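Local coordinates for protein putative cytochrome P450 120 (Synechocystis sp., PDB 2VE3) that binds heme and retinoic acid and probably works as a monooxygenase of the cytochrome P450 family, at residues D354-P359 and P378-P383; G271-I276 and E360-E365; K37-Q40 and I46-T49. All blocks are in the same frame, centred on the assembly; numbering follows the deposited sequence.

Contact 1. Residues D354-P359 and P378-P383; sequences DLYPDP and PFAHVP. With HEM (protoporphyrin IX containing Fe), chain C.
Leu355 lies over the methyl group of Ala380, with its branch point nearest: Leu355 CG is 3.6 Å from Ala380 CB, and both leucine methyls, CD1 and CD2, straddle that same carbon at 3.8 and 3.9 Å.

Next along the chain, Tyr356 adds the polar half. Its CG stands anti to the carbonyl carbon (chi1 -58°), which sends the ring out toward 378-383 until Tyr356 OH donates a hydrogen bond to Ala380 O at 2.7 Å. The acceptor lies near the ring plane at the hydroxyl edge, yet seen from the peptide the approach is steep: the C=O...OH angle is 105°, with the hydroxyl lifted 56° out of the carbonyl plane. Tyr356 OH also lies 3.4 Å from His381 CB, so the hydroxyl rests against the next residue too. A phenylalanine here would keep the ring but would probably leave the carbonyl of Ala380, a buried residue, without this donor.

Around this pair, Tyr356 also packs on Arg313 of helix 302-314 and on Arg366, while Leu355 O accepts from Asn376 and Val382 N is bonded to His350. At the end of the second segment Pro383 O comes 3.1 Å from methyl CMB of the heme. From its place between the PERF motif and the loop of the probable cysteine ligand, 378-383 lies in the meander of the P450 fold; the contact ties it to the loop leading into PERF, beside the ExxR arginine Arg313.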
loop_
_atom_site.group_PDB
_atom_site.type_symbol
_atom_site.label_atom_id
_atom_site.label_comp_id
_atom_site.label_asym_id
_atom_site.label_seq_id
_atom_site.Cartn_x
_atom_site.Cartn_y
_atom_site.Cartn_z
ATOM N N ASP A 354 -3.105 -21.304 11.368
ATOM C CA ASP A 354 -2.177 -22.351 10.919
ATOM C C ASP A 354 -0.885 -21.745 10.401
ATOM O O ASP A 354 0.214 -22.243 10.678
ATOM C CB ASP A 354 -2.806 -23.194 9.802
ATOM C CG ASP A 354 -4.062 -23.922 10.239
ATOM O OD1 ASP A 354 -4.218 -24.192 11.445
ATOM O OD2 ASP A 354 -4.894 -24.241 9.363
ATOM N N LEU A 355 -1.028 -20.678 9.620
ATOM C CA LEU A 355 0.095 -19.868 9.164
ATOM C C LEU A 355 0.738 -19.051 10.287
ATOM O O LEU A 355 1.960 -18.948 10.377
ATOM C CB LEU A 355 -0.402 -18.930 8.055
ATOM C CG LEU A 355 0.010 -19.134 6.592
ATOM C CD1 LEU A 355 0.397 -20.583 6.260
ATOM C CD2 LEU A 355 -1.064 -18.585 5.630
ATOM N N TYR A 356 -0.096 -18.463 11.136
ATOM C CA TYR A 356 0.363 -17.564 12.193
ATOM C C TYR A 356 -0.233 -17.943 13.547
ATOM O O TYR A 356 -1.273 -17.417 13.935
ATOM C CB TYR A 356 0.051 -16.097 11.824
ATOM C CG TYR A 356 0.681 -15.704 10.512
ATOM C CD1 TYR A 356 2.068 -15.529 10.408
ATOM C CD2 TYR A 356 -0.091 -15.582 9.358
ATOM C CE1 TYR A 356 2.655 -15.199 9.202
ATOM C CE2 TYR A 356 0.487 -15.256 8.138
ATOM C CZ TYR A 356 1.854 -15.059 8.071
ATOM O OH TYR A 356 2.432 -14.727 6.890
ATOM N N PRO A 357 0.418 -18.879 14.259
ATOM C CA PRO A 357 -0.050 -19.299 15.588
ATOM C C PRO A 357 -0.238 -18.107 16.533
ATOM O O PRO A 357 0.688 -17.309 16.695
ATOM C CB PRO A 357 1.078 -20.217 16.074
ATOM C CG PRO A 357 1.670 -20.765 14.823
ATOM C CD PRO A 357 1.634 -19.611 13.852
ATOM N N ASP A 358 -1.427 -18.000 17.135
ATOM C CA ASP A 358 -1.881 -16.798 17.861
ATOM C C ASP A 358 -1.801 -15.594 16.936
ATOM O O ASP A 358 -0.965 -14.705 17.148
ATOM C CB ASP A 358 -1.050 -16.529 19.122
ATOM C CG ASP A 358 -1.283 -17.548 20.209
ATOM O OD1 ASP A 358 -2.409 -18.098 20.290
ATOM O OD2 ASP A 358 -0.326 -17.788 20.994
ATOM N N PRO A 359 -2.673 -15.555 15.910
ATOM C CA PRO A 359 -2.566 -14.592 14.803
ATOM C C PRO A 359 -2.659 -13.143 15.254
ATOM O O PRO A 359 -2.165 -12.249 14.574
ATOM C CB PRO A 359 -3.773 -14.946 13.925
ATOM C CG PRO A 359 -4.743 -15.628 14.876
ATOM C CD PRO A 359 -3.854 -16.428 15.752
ATOM N N PRO A 378 4.797 -21.507 0.518
ATOM C CA PRO A 378 4.866 -20.282 -0.283
ATOM C C PRO A 378 3.561 -19.491 -0.243
ATOM O O PRO A 378 2.489 -20.081 -0.109
ATOM C CB PRO A 378 5.114 -20.803 -1.704
ATOM C CG PRO A 378 5.801 -22.126 -1.499
ATOM C CD PRO A 378 5.167 -22.705 -0.266
ATOM N N PHE A 379 3.666 -18.168 -0.341
ATOM C CA PHE A 379 2.486 -17.269 -0.451
ATOM C C PHE A 379 1.689 -17.136 0.845
ATOM O O PHE A 379 0.478 -16.881 0.830
ATOM C CB PHE A 379 1.578 -17.660 -1.632
ATOM C CG PHE A 379 2.274 -17.639 -2.970
ATOM C CD1 PHE A 379 2.707 -16.437 -3.528
ATOM C CD2 PHE A 379 2.499 -18.822 -3.671
ATOM C CE1 PHE A 379 3.356 -16.409 -4.770
ATOM C CE2 PHE A 379 3.145 -18.809 -4.927
ATOM C CZ PHE A 379 3.572 -17.598 -5.468
ATOM N N ALA A 380 2.406 -17.272 1.956
ATOM C CA ALA A 380 1.844 -17.205 3.297
ATOM C C ALA A 380 1.931 -15.776 3.883
ATOM O O ALA A 380 1.081 -15.342 4.675
ATOM C CB ALA A 380 2.578 -18.210 4.191
ATOM N N HIS A 381 2.981 -15.064 3.486
ATOM C CA HIS A 381 3.207 -13.677 3.844
ATOM C C HIS A 381 3.170 -12.935 2.508
ATOM O O HIS A 381 4.097 -13.019 1.704
ATOM C CB HIS A 381 4.564 -13.565 4.537
ATOM C CG HIS A 381 4.911 -12.190 5.022
ATOM N ND1 HIS A 381 4.277 -11.588 6.087
ATOM C CD2 HIS A 381 5.871 -11.326 4.624
ATOM C CE1 HIS A 381 4.806 -10.399 6.299
ATOM N NE2 HIS A 381 5.780 -10.219 5.430
ATOM N N VAL A 382 2.055 -12.256 2.250
ATOM C CA VAL A 382 1.836 -11.568 0.984
ATOM C C VAL A 382 1.385 -10.094 1.113
ATOM O O VAL A 382 0.397 -9.698 0.483
ATOM C CB VAL A 382 0.859 -12.354 0.074
ATOM C CG1 VAL A 382 1.523 -13.647 -0.446
ATOM C CG2 VAL A 382 -0.490 -12.635 0.782
ATOM N N PRO A 383 2.131 -9.277 1.883
ATOM C CA PRO A 383 1.803 -7.851 2.070
ATOM C C PRO A 383 1.958 -7.050 0.751
ATOM O O PRO A 383 1.308 -6.028 0.571
ATOM C CB PRO A 383 2.827 -7.385 3.117
ATOM C CG PRO A 383 4.011 -8.334 2.920
ATOM C CD PRO A 383 3.382 -9.654 2.585
HETATM C CHA HEM C . 0.997 -3.286 -6.477
HETATM C CHB HEM C . 1.043 -3.480 -1.620
HETATM C CHC HEM C . 3.879 0.470 -1.468
HETATM C CHD HEM C . 3.389 1.005 -6.237
HETATM C C1A HEM C . 0.761 -3.717 -5.178
HETATM C C2A HEM C . -0.001 -4.878 -4.757
HETATM C C3A HEM C . 0.034 -4.931 -3.411
HETATM C C4A HEM C . 0.791 -3.796 -2.944
HETATM C CMA HEM C . -0.625 -5.971 -2.487
HETATM C CAA HEM C . -0.671 -5.899 -5.708
HETATM C CBA HEM C . -2.130 -5.564 -6.003
HETATM C CGA HEM C . -2.607 -6.527 -7.069
HETATM O O1A HEM C . -2.629 -7.759 -6.778
HETATM O O2A HEM C . -2.962 -6.069 -8.195
HETATM C C1B HEM C . 1.848 -2.455 -1.158
HETATM C C2B HEM C . 2.261 -2.231 0.220
HETATM C C3B HEM C . 3.054 -1.140 0.259
HETATM C C4B HEM C . 3.156 -0.645 -1.089
HETATM C CMB HEM C . 1.846 -3.128 1.407
HETATM C CAB HEM C . 3.743 -0.454 1.483
HETATM C CBB HEM C . 4.235 -1.132 2.532
HETATM C C1C HEM C . 4.048 0.949 -2.746
HETATM C C2C HEM C . 4.885 2.063 -3.145
HETATM C C3C HEM C . 4.755 2.217 -4.470
HETATM C C4C HEM C . 3.809 1.204 -4.939
HETATM C CMC HEM C . 5.793 2.884 -2.189
HETATM C CAC HEM C . 5.483 3.253 -5.375
HETATM C CBC HEM C . 5.193 4.558 -5.392
HETATM C C1D HEM C . 2.633 -0.041 -6.724
HETATM C C2D HEM C . 2.132 -0.115 -8.071
HETATM C C3D HEM C . 1.377 -1.446 -8.156
HETATM C C4D HEM C . 1.524 -2.060 -6.850
HETATM C CMD HEM C . 2.315 0.945 -9.188
HETATM C CAD HEM C . 0.631 -2.041 -9.373
HETATM C CBD HEM C . 1.483 -3.173 -9.942
HETATM C CGD HEM C . 0.820 -3.774 -11.159
HETATM O O1D HEM C . 1.519 -4.536 -11.874
HETATM O O2D HEM C . -0.388 -3.509 -11.435
HETATM N NA HEM C . 1.225 -3.085 -4.049
HETATM N NB HEM C . 2.400 -1.456 -1.929
HETATM N NC HEM C . 3.395 0.450 -3.860
HETATM N ND HEM C . 2.273 -1.204 -6.036
HETATM FE FE HEM C . 2.586 -1.460 -3.966
#

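Contact 2. Residues G271-I276 and E360-E365; sequences GQHSDI and EKFDPE
The imidazole of His273 has Phe362 over one face, the phenyl edge leading: Phe362 CD2 stands 3.6 Å above the imidazole plane, over its centre. The pair is edge-to-face in type but well short of perpendicular, with planes at 53° and centroids 5.0 Å apart. Phe362 CB also closes on the imidazole, 3.6 Å from His273 NE2. On the phenyl itself, Pro364 CD hangs over one face, displaced toward the rim.

Ile276 reaches both Phe362 and Pro364, the latter tip to tip. Its CD1 carbon, at the end of an extended branch (chi2 -179°), meets Phe362 CE2 at 3.4 Å and Pro364 CD at 3.6 Å. Phe362 is aimed here by a CG anti to the backbone N (chi1 -180°). Beyond it Asp363 OD1 takes the backbone N of Glu365 at 3.1 Å, an Asx turn that leads into the short 3-10 segment of the PERF motif.

His273 is the N-cap of helix 274-285, just after the long helix 241-272, whose Leu269 and Leu270 also touch Phe362. Helix 302-314 supplies Tyr303 and Val307 against Ile276, and Glu310 bonds Asp363 N, so the loop 360-365 lies packed against three helices.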
loop_
_atom_site.group_PDB
_atom_site.type_symbol
_atom_site.label_atom_id
_atom_site.label_comp_id
_atom_site.label_asym_id
_atom_site.label_seq_id
_atom_site.Cartn_x
_atom_site.Cartn_y
_atom_site.Cartn_z
ATOM N N GLY A 271 4.587 1.288 19.742
ATOM C CA GLY A 271 4.002 2.041 20.854
ATOM C C GLY A 271 3.573 1.134 21.996
ATOM O O GLY A 271 3.781 1.462 23.167
ATOM N N GLN A 272 2.985 -0.010 21.636
ATOM C CA GLN A 272 2.453 -0.998 22.586
ATOM C C GLN A 272 3.429 -2.118 23.001
ATOM O O GLN A 272 3.089 -2.941 23.854
ATOM C CB GLN A 272 1.200 -1.673 22.003
ATOM C CG GLN A 272 0.048 -0.766 21.669
ATOM C CD GLN A 272 -1.038 -1.494 20.912
ATOM O OE1 GLN A 272 -0.816 -1.964 19.802
ATOM N NE2 GLN A 272 -2.214 -1.599 21.505
ATOM N N HIS A 273 4.605 -2.180 22.388
ATOM C CA HIS A 273 5.582 -3.237 22.700
ATOM C C HIS A 273 6.952 -2.616 22.873
ATOM O O HIS A 273 7.799 -2.688 21.974
ATOM C CB HIS A 273 5.642 -4.289 21.586
ATOM C CG HIS A 273 4.342 -4.985 21.328
ATOM N ND1 HIS A 273 4.069 -6.254 21.796
ATOM C CD2 HIS A 273 3.244 -4.588 20.642
ATOM C CE1 HIS A 273 2.856 -6.608 21.407
ATOM N NE2 HIS A 273 2.329 -5.609 20.715
ATOM N N SER A 274 7.141 -1.978 24.027
ATOM C CA SER A 274 8.353 -1.244 24.353
ATOM C C SER A 274 9.615 -2.117 24.512
ATOM O O SER A 274 10.734 -1.602 24.584
ATOM C CB SER A 274 8.107 -0.445 25.633
ATOM O OG SER A 274 7.823 -1.323 26.720
ATOM N N ASP A 275 9.419 -3.418 24.639
ATOM C CA ASP A 275 10.508 -4.368 24.745
ATOM C C ASP A 275 11.080 -4.602 23.366
ATOM O O ASP A 275 12.285 -4.702 23.207
ATOM C CB ASP A 275 10.016 -5.690 25.361
ATOM C CG ASP A 275 8.831 -6.309 24.596
ATOM O OD1 ASP A 275 7.945 -5.567 24.095
ATOM O OD2 ASP A 275 8.777 -7.556 24.514
ATOM N N ILE A 276 10.197 -4.703 22.375
ATOM C CA ILE A 276 10.599 -4.831 20.977
ATOM C C ILE A 276 11.283 -3.542 20.518
ATOM O O ILE A 276 12.310 -3.581 19.837
ATOM C CB ILE A 276 9.389 -5.225 20.058
ATOM C CG1 ILE A 276 8.768 -6.527 20.566
ATOM C CG2 ILE A 276 9.847 -5.368 18.606
ATOM C CD1 ILE A 276 7.610 -7.061 19.767
ATOM N N GLU A 360 -3.282 -12.922 16.405
ATOM C CA GLU A 360 -3.581 -11.581 16.869
ATOM C C GLU A 360 -2.363 -10.959 17.541
ATOM O O GLU A 360 -2.354 -9.762 17.838
ATOM C CB GLU A 360 -4.790 -11.602 17.816
ATOM C CG GLU A 360 -4.488 -12.128 19.239
ATOM C CD GLU A 360 -4.439 -13.649 19.344
ATOM O OE1 GLU A 360 -4.885 -14.353 18.407
ATOM O OE2 GLU A 360 -3.959 -14.145 20.392
ATOM N N LYS A 361 -1.330 -11.771 17.757
ATOM C CA LYS A 361 -0.157 -11.335 18.525
ATOM C C LYS A 361 0.983 -10.853 17.650
ATOM O O LYS A 361 1.329 -11.484 16.655
ATOM C CB LYS A 361 0.333 -12.431 19.482
ATOM C CG LYS A 361 -0.660 -12.793 20.574
ATOM C CD LYS A 361 0.082 -13.254 21.820
ATOM C CE LYS A 361 -0.770 -13.136 23.076
ATOM N NZ LYS A 361 -1.538 -14.376 23.369
ATOM N N PHE A 362 1.539 -9.714 18.038
ATOM C CA PHE A 362 2.666 -9.084 17.377
ATOM C C PHE A 362 3.960 -9.756 17.833
ATOM O O PHE A 362 4.425 -9.529 18.955
ATOM C CB PHE A 362 2.666 -7.579 17.686
ATOM C CG PHE A 362 3.791 -6.819 17.053
ATOM C CD1 PHE A 362 3.836 -6.626 15.675
ATOM C CD2 PHE A 362 4.800 -6.274 17.834
ATOM C CE1 PHE A 362 4.876 -5.931 15.081
ATOM C CE2 PHE A 362 5.859 -5.574 17.240
ATOM C CZ PHE A 362 5.887 -5.393 15.857
ATOM N N ASP A 363 4.537 -10.582 16.961
ATOM C CA ASP A 363 5.754 -11.339 17.288
ATOM C C ASP A 363 6.775 -11.405 16.136
ATOM O O ASP A 363 6.658 -12.238 15.256
ATOM C CB ASP A 363 5.368 -12.754 17.750
ATOM C CG ASP A 363 6.573 -13.642 18.019
ATOM O OD1 ASP A 363 7.666 -13.130 18.414
ATOM O OD2 ASP A 363 6.411 -14.871 17.827
ATOM N N PRO A 364 7.749 -10.487 16.122
ATOM C CA PRO A 364 8.879 -10.467 15.201
ATOM C C PRO A 364 9.673 -11.794 15.056
ATOM O O PRO A 364 10.226 -12.057 13.982
ATOM C CB PRO A 364 9.755 -9.368 15.784
ATOM C CG PRO A 364 8.765 -8.413 16.357
ATOM C CD PRO A 364 7.764 -9.314 17.006
ATOM N N GLU A 365 9.709 -12.603 16.118
ATOM C CA GLU A 365 10.419 -13.889 16.137
ATOM C C GLU A 365 9.880 -14.913 15.140
ATOM O O GLU A 365 10.461 -15.970 14.995
ATOM C CB GLU A 365 10.410 -14.519 17.543
ATOM C CG GLU A 365 10.958 -13.637 18.651
ATOM C CD GLU A 365 12.426 -13.314 18.477
ATOM O OE1 GLU A 365 13.228 -14.247 18.278
ATOM O OE2 GLU A 365 12.785 -12.125 18.541
#

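Contact 3. Residues K37-Q40 and I46-T49; sequences KKRQ and IFKT
Phe47 and Arg39 pin helix 35-43 to strand 47-51, the edge strand of the mixed sheet near the N-terminus of the P450 fold. Followed in order, Ile46 turns its side chain away from the helix, packing on Phe334 and Phe336. Phe47 then turns back. With CG lodged between the backbone N and the carbonyl carbon (chi1 75°), its ring is swung against the helix, and one face receives Arg39 CB in a CH-pi contact: that carbon sits 3.5 Å from the ring centroid and only 4° off the normal. The arginine chain, bent at chi2, then crosses the rim, where Arg39 CD is 3.6 Å from Phe47 CE1. Gln40 approaches more loosely, its OE1 4.2 Å from Phe47 CE2. The aliphatic part of Arg39 thus does the packing while its guanidinium is held by other partners, Phe35 O at NH2 among them.

Lys48 alternates away again, its NZ bonded to Gly16 O and set in a cation-pi contact with Phe18. Thr49 returns to the helix side without touching 37-40 closely, and what connects it to Arg39 is one carboxylate: Glu25 OE1 is hydrogen-bonded to Thr49 OG1, while Glu25 OE2 forms a salt bridge with Arg39 NH1.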
loop_
_atom_site.group_PDB
_atom_site.type_symbol
_atom_site.label_atom_id
_atom_site.label_comp_id
_atom_site.label_asym_id
_atom_site.label_seq_id
_atom_site.Cartn_x
_atom_site.Cartn_y
_atom_site.Cartn_z
ATOM N N LYS A 37 -14.541 -11.444 7.467
ATOM C CA LYS A 37 -14.643 -12.287 8.659
ATOM C C LYS A 37 -16.078 -12.774 8.871
ATOM O O LYS A 37 -16.296 -13.954 9.146
ATOM C CB LYS A 37 -14.132 -11.522 9.900
ATOM C CG LYS A 37 -14.107 -12.343 11.192
ATOM C CD LYS A 37 -13.255 -11.689 12.286
ATOM C CE LYS A 37 -13.330 -12.476 13.601
ATOM N NZ LYS A 37 -12.947 -13.924 13.447
ATOM N N LYS A 38 -17.047 -11.865 8.727
ATOM C CA LYS A 38 -18.471 -12.207 8.848
ATOM C C LYS A 38 -18.890 -13.319 7.889
ATOM O O LYS A 38 -19.561 -14.273 8.276
ATOM C CB LYS A 38 -19.353 -10.972 8.636
ATOM C CG LYS A 38 -20.830 -11.214 8.898
ATOM C CD LYS A 38 -21.607 -9.900 8.998
ATOM C CE LYS A 38 -23.094 -10.118 8.733
ATOM N NZ LYS A 38 -23.346 -10.425 7.288
ATOM N N ARG A 39 -18.475 -13.194 6.640
ATOM C CA ARG A 39 -18.851 -14.143 5.608
ATOM C C ARG A 39 -18.019 -15.420 5.653
ATOM O O ARG A 39 -18.418 -16.439 5.101
ATOM C CB ARG A 39 -18.773 -13.474 4.240
ATOM C CG ARG A 39 -19.960 -12.584 3.986
ATOM C CD ARG A 39 -19.635 -11.381 3.139
ATOM N NE ARG A 39 -20.779 -10.486 3.106
ATOM C CZ ARG A 39 -21.045 -9.570 4.031
ATOM N NH1 ARG A 39 -22.127 -8.809 3.902
ATOM N NH2 ARG A 39 -20.237 -9.401 5.079
ATOM N N GLN A 40 -16.871 -15.370 6.313
ATOM C CA GLN A 40 -16.081 -16.580 6.518
ATOM C C GLN A 40 -16.721 -17.499 7.558
ATOM O O GLN A 40 -16.811 -18.704 7.353
ATOM C CB GLN A 40 -14.657 -16.228 6.912
ATOM C CG GLN A 40 -13.661 -17.197 6.365
ATOM C CD GLN A 40 -12.530 -16.494 5.683
ATOM O OE1 GLN A 40 -12.572 -16.270 4.470
ATOM N NE2 GLN A 40 -11.513 -16.121 6.453
ATOM N N ILE A 46 -14.253 -20.194 1.454
ATOM C CA ILE A 46 -14.472 -19.684 0.097
ATOM C C ILE A 46 -15.924 -19.198 -0.027
ATOM O O ILE A 46 -16.881 -19.982 0.129
ATOM C CB ILE A 46 -14.137 -20.742 -0.970
ATOM C CG1 ILE A 46 -12.688 -21.233 -0.793
ATOM C CG2 ILE A 46 -14.323 -20.180 -2.386
ATOM C CD1 ILE A 46 -12.366 -22.494 -1.544
ATOM N N PHE A 47 -16.090 -17.901 -0.267
ATOM C CA PHE A 47 -17.434 -17.343 -0.356
ATOM C C PHE A 47 -17.650 -16.439 -1.572
ATOM O O PHE A 47 -16.685 -15.928 -2.145
ATOM C CB PHE A 47 -17.877 -16.686 0.976
ATOM C CG PHE A 47 -17.230 -15.341 1.277
ATOM C CD1 PHE A 47 -17.722 -14.161 0.698
ATOM C CD2 PHE A 47 -16.155 -15.250 2.173
ATOM C CE1 PHE A 47 -17.142 -12.924 0.981
ATOM C CE2 PHE A 47 -15.562 -14.011 2.468
ATOM C CZ PHE A 47 -16.058 -12.846 1.875
ATOM N N LYS A 48 -18.913 -16.279 -1.972
ATOM C CA LYS A 48 -19.278 -15.364 -3.048
ATOM C C LYS A 48 -20.124 -14.172 -2.566
ATOM O O LYS A 48 -20.857 -14.237 -1.563
ATOM C CB LYS A 48 -19.974 -16.102 -4.202
ATOM C CG LYS A 48 -21.426 -16.469 -3.922
ATOM C CD LYS A 48 -22.031 -17.256 -5.066
ATOM C CE LYS A 48 -23.348 -17.877 -4.643
ATOM N NZ LYS A 48 -24.363 -16.814 -4.496
ATOM N N THR A 49 -20.001 -13.073 -3.295
ATOM C CA THR A 49 -20.776 -11.884 -3.027
ATOM C C THR A 49 -20.964 -11.157 -4.352
ATOM O O THR A 49 -20.592 -11.671 -5.407
ATOM C CB THR A 49 -20.076 -10.994 -1.962
ATOM O OG1 THR A 49 -20.856 -9.820 -1.710
ATOM C CG2 THR A 49 -18.684 -10.596 -2.405
#

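Overall arrangement
Contacts 1 and 2 share one loop through their adjoining segments 354-359 and 360-365; their centres are about 16 Å apart. Both the glutamate and the arginine of the ExxR motif on helix 302-314 hold this loop, Arg313 through Pro359 O, and Arg366 of the PERF motif bonds both segments. Contact 1 is the one that reaches the heme pocket, with the His381 side chain about 12 Å from that of Cys391, the probable iron ligand; the Phe362 side chain of contact 2 stays about 13 Å from the heme. Contact 3 closes earlier in the chain, its centre about 19 Å from that of contact 1, and its Phe47 side chain lies about 8 Å from the retinoic acid.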